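Long-range contact in transcriptional regulator URE2 (Saccharomyces cerevisiae, PDB 1K0A), which down-regulates nitrogen-utilization genes by holding their GATA transcriptional activators in the cytoplasm when nitrogen is plentiful, and also has glutathione peroxidase activity: residues E18-F23 with L41-N46. Numbering follows the deposited sequence.
Sequences EGYTLF and LGFHYN
Tyr20 pairs with Tyr45 and Thr21 with Asn46 in parallel register where strands 20-24 and 45-49 begin side by side. Three backbone hydrogen bonds form the ladder: Tyr20 N reaches His44 O at 3.2 Å, Asn46 N returns to Tyr20 O at 3.1 Å, and Leu22 N meets Asn46 O at 2.8 Å in the straightest of the three, 169° at the hydrogen. The Tyr20 ring reaches back along the incoming loop to Phe43. With CG anti to its carbonyl carbon (chi1 -52°), Tyr20 brings CE1 to 3.8 Å from Phe43 CG and sets OH above one face of the Phe43 ring, nearer its border than its centre; the two ring planes lie 38° apart. His44 O lies at the Tyr20 ring edge, 3.6 Å from CD1. The Tyr20 and Tyr45 side chains lie on one face of the sheet, and Leu22 CB comes within 4.3 Å of Tyr45 CD1. The hydroxyl of Tyr20 hydrogen-bonds Lys97, and that of Thr21 bonds His77. Leu94 of helix 87-102 touches both Tyr20 and Phe43, while Leu38 of helix 29-41 packs against Phe43 and Tyr45. The contact joins the two parallel strands of the beta-alpha-beta unit in the thioredoxin-like GST N-terminal domain: helix 29-41 ends in a Schellman motif at Gly42, strand 45-49 forms the sheet's edge within this chain, and strand 20-24 continues the sheet to antiparallel strand 73-76.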
ATOM      1  N   GLU A  18     -16.525  23.097  -1.200  1.00 45.19           N
ATOM      2  CA  GLU A  18     -16.350  22.229  -2.360  1.00 45.62           C
ATOM      3  C   GLU A  18     -14.872  21.955  -2.600  1.00 43.40           C
ATOM      4  O   GLU A  18     -13.994  22.583  -2.001  1.00 42.98           O
ATOM      5  CB  GLU A  18     -16.906  22.900  -3.624  1.00 48.71           C
ATOM      6  CG  GLU A  18     -18.303  23.461  -3.490  1.00 55.41           C
ATOM      7  CD  GLU A  18     -19.365  22.384  -3.460  1.00 58.57           C
ATOM      8  OE1 GLU A  18     -20.540  22.728  -3.206  1.00 61.59           O
ATOM      9  OE2 GLU A  18     -19.030  21.202  -3.696  1.00 59.80           O
ATOM     10  N   GLY A  19     -14.606  21.015  -3.496  1.00 39.93           N
ATOM     11  CA  GLY A  19     -13.242  20.710  -3.845  1.00 35.56           C
ATOM     12  C   GLY A  19     -12.445  19.857  -2.895  1.00 33.64           C
ATOM     13  O   GLY A  19     -12.973  19.185  -2.009  1.00 33.22           O
ATOM     14  N   TYR A  20     -11.141  19.899  -3.106  1.00 31.95           N
ATOM     15  CA  TYR A  20     -10.217  19.121  -2.334  1.00 34.01           C
ATOM     16  C   TYR A  20      -9.015  19.952  -1.928  1.00 36.29           C
ATOM     17  O   TYR A  20      -8.572  20.843  -2.659  1.00 37.30           O
ATOM     18  CB  TYR A  20      -9.736  17.920  -3.161  1.00 34.15           C
ATOM     19  CG  TYR A  20     -10.850  17.096  -3.766  1.00 34.00           C
ATOM     20  CD1 TYR A  20     -11.572  17.565  -4.870  1.00 35.32           C
ATOM     21  CD2 TYR A  20     -11.217  15.873  -3.209  1.00 33.13           C
ATOM     22  CE1 TYR A  20     -12.638  16.837  -5.397  1.00 38.05           C
ATOM     23  CE2 TYR A  20     -12.288  15.128  -3.732  1.00 34.90           C
ATOM     24  CZ  TYR A  20     -12.995  15.617  -4.821  1.00 38.69           C
ATOM     25  OH  TYR A  20     -14.069  14.908  -5.325  1.00 40.61           O
ATOM     26  N   THR A  21      -8.503  19.660  -0.740  1.00 36.05           N
ATOM     27  CA  THR A  21      -7.318  20.323  -0.232  1.00 35.23           C
ATOM     28  C   THR A  21      -6.319  19.194  -0.083  1.00 33.98           C
ATOM     29  O   THR A  21      -6.604  18.169   0.543  1.00 32.83           O
ATOM     30  CB  THR A  21      -7.566  21.001   1.124  1.00 35.34           C
ATOM     31  OG1 THR A  21      -8.425  22.129   0.931  1.00 35.56           O
ATOM     32  CG2 THR A  21      -6.246  21.480   1.732  1.00 36.05           C
ATOM     33  N   LEU A  22      -5.154  19.379  -0.684  1.00 34.96           N
ATOM     34  CA  LEU A  22      -4.120  18.366  -0.656  1.00 34.70           C
ATOM     35  C   LEU A  22      -2.986  18.791   0.241  1.00 34.21           C
ATOM     36  O   LEU A  22      -2.443  19.878   0.094  1.00 36.46           O
ATOM     37  CB  LEU A  22      -3.576  18.137  -2.072  1.00 34.12           C
ATOM     38  CG  LEU A  22      -2.832  16.844  -2.452  1.00 36.71           C
ATOM     39  CD1 LEU A  22      -1.739  17.199  -3.451  1.00 32.31           C
ATOM     40  CD2 LEU A  22      -2.226  16.155  -1.242  1.00 37.01           C
ATOM     41  N   PHE A  23      -2.635  17.933   1.183  1.00 35.83           N
ATOM     42  CA  PHE A  23      -1.505  18.211   2.054  1.00 36.96           C
ATOM     43  C   PHE A  23      -0.344  17.460   1.427  1.00 36.71           C
ATOM     44  O   PHE A  23      -0.426  16.256   1.200  1.00 34.73           O
ATOM     45  CB  PHE A  23      -1.780  17.725   3.476  1.00 36.41           C
ATOM     46  CG  PHE A  23      -2.799  18.548   4.187  1.00 37.40           C
ATOM     47  CD1 PHE A  23      -4.135  18.166   4.199  1.00 37.67           C
ATOM     48  CD2 PHE A  23      -2.435  19.748   4.789  1.00 38.31           C
ATOM     49  CE1 PHE A  23      -5.101  18.972   4.803  1.00 40.67           C
ATOM     50  CE2 PHE A  23      -3.388  20.563   5.395  1.00 39.39           C
ATOM     51  CZ  PHE A  23      -4.726  20.177   5.403  1.00 39.07           C
ATOM     52  N   LEU A  41      -7.996  13.541 -13.369  1.00 39.94           N
ATOM     53  CA  LEU A  41      -9.431  13.375 -13.226  1.00 39.77           C
ATOM     54  C   LEU A  41     -10.240  14.647 -13.336  1.00 38.79           C
ATOM     55  O   LEU A  41     -11.462  14.596 -13.372  1.00 39.53           O
ATOM     56  CB  LEU A  41      -9.743  12.666 -11.912  1.00 39.35           C
ATOM     57  CG  LEU A  41      -9.256  11.218 -11.899  1.00 38.17           C
ATOM     58  CD1 LEU A  41      -9.690  10.560 -10.596  1.00 37.90           C
ATOM     59  CD2 LEU A  41      -9.829  10.467 -13.098  1.00 31.39           C
ATOM     60  N   GLY A  42      -9.564  15.785 -13.406  1.00 40.35           N
ATOM     61  CA  GLY A  42     -10.273  17.051 -13.513  1.00 42.50           C
ATOM     62  C   GLY A  42     -10.933  17.512 -12.218  1.00 43.93           C
ATOM     63  O   GLY A  42     -12.049  18.034 -12.239  1.00 45.53           O
ATOM     64  N   PHE A  43     -10.259  17.305 -11.088  1.00 43.33           N
ATOM     65  CA  PHE A  43     -10.776  17.729  -9.783  1.00 43.19           C
ATOM     66  C   PHE A  43     -10.054  19.021  -9.386  1.00 43.37           C
ATOM     67  O   PHE A  43      -8.838  19.134  -9.554  1.00 43.63           O
ATOM     68  CB  PHE A  43     -10.534  16.644  -8.719  1.00 40.10           C
ATOM     69  CG  PHE A  43     -11.497  15.478  -8.789  1.00 39.76           C
ATOM     70  CD1 PHE A  43     -11.064  14.179  -8.505  1.00 38.48           C
ATOM     71  CD2 PHE A  43     -12.840  15.675  -9.094  1.00 37.45           C
ATOM     72  CE1 PHE A  43     -11.956  13.094  -8.520  1.00 35.11           C
ATOM     73  CE2 PHE A  43     -13.738  14.595  -9.109  1.00 38.02           C
ATOM     74  CZ  PHE A  43     -13.290  13.304  -8.819  1.00 34.87           C
ATOM     75  N   HIS A  44     -10.805  19.993  -8.874  1.00 43.98           N
ATOM     76  CA  HIS A  44     -10.229  21.272  -8.462  1.00 43.55           C
ATOM     77  C   HIS A  44      -9.668  21.141  -7.050  1.00 41.99           C
ATOM     78  O   HIS A  44     -10.352  20.675  -6.130  1.00 40.84           O
ATOM     79  CB  HIS A  44     -11.294  22.373  -8.510  1.00 47.50           C
ATOM     80  CG  HIS A  44     -12.062  22.405  -9.796  1.00 51.66           C
ATOM     81  ND1 HIS A  44     -11.465  22.646 -11.015  1.00 52.06           N
ATOM     82  CD2 HIS A  44     -13.371  22.174 -10.059  1.00 52.56           C
ATOM     83  CE1 HIS A  44     -12.372  22.558 -11.972  1.00 53.47           C
ATOM     84  NE2 HIS A  44     -13.537  22.272 -11.419  1.00 51.90           N
ATOM     85  N   TYR A  45      -8.425  21.565  -6.877  1.00 40.42           N
ATOM     86  CA  TYR A  45      -7.796  21.450  -5.580  1.00 40.19           C
ATOM     87  C   TYR A  45      -6.753  22.507  -5.293  1.00 40.86           C
ATOM     88  O   TYR A  45      -6.196  23.128  -6.197  1.00 40.39           O
ATOM     89  CB  TYR A  45      -7.139  20.073  -5.456  1.00 41.07           C
ATOM     90  CG  TYR A  45      -5.919  19.882  -6.344  1.00 41.43           C
ATOM     91  CD1 TYR A  45      -4.623  20.025  -5.831  1.00 42.87           C
ATOM     92  CD2 TYR A  45      -6.058  19.558  -7.698  1.00 39.96           C
ATOM     93  CE1 TYR A  45      -3.492  19.843  -6.651  1.00 41.43           C
ATOM     94  CE2 TYR A  45      -4.940  19.374  -8.520  1.00 39.44           C
ATOM     95  CZ  TYR A  45      -3.665  19.518  -7.995  1.00 41.15           C
ATOM     96  OH  TYR A  45      -2.570  19.342  -8.813  1.00 42.87           O
ATOM     97  N   ASN A  46      -6.503  22.696  -4.005  1.00 42.39           N
ATOM     98  CA  ASN A  46      -5.480  23.607  -3.535  1.00 42.26           C
ATOM     99  C   ASN A  46      -4.544  22.702  -2.755  1.00 40.63           C
ATOM    100  O   ASN A  46      -4.968  21.685  -2.210  1.00 37.01           O
ATOM    101  CB  ASN A  46      -6.078  24.673  -2.628  1.00 45.28           C
ATOM    102  CG  ASN A  46      -7.106  25.517  -3.338  1.00 48.90           C
ATOM    103  OD1 ASN A  46      -6.811  26.166  -4.348  1.00 49.29           O
ATOM    104  ND2 ASN A  46      -8.328  25.511  -2.821  1.00 52.26           N
TER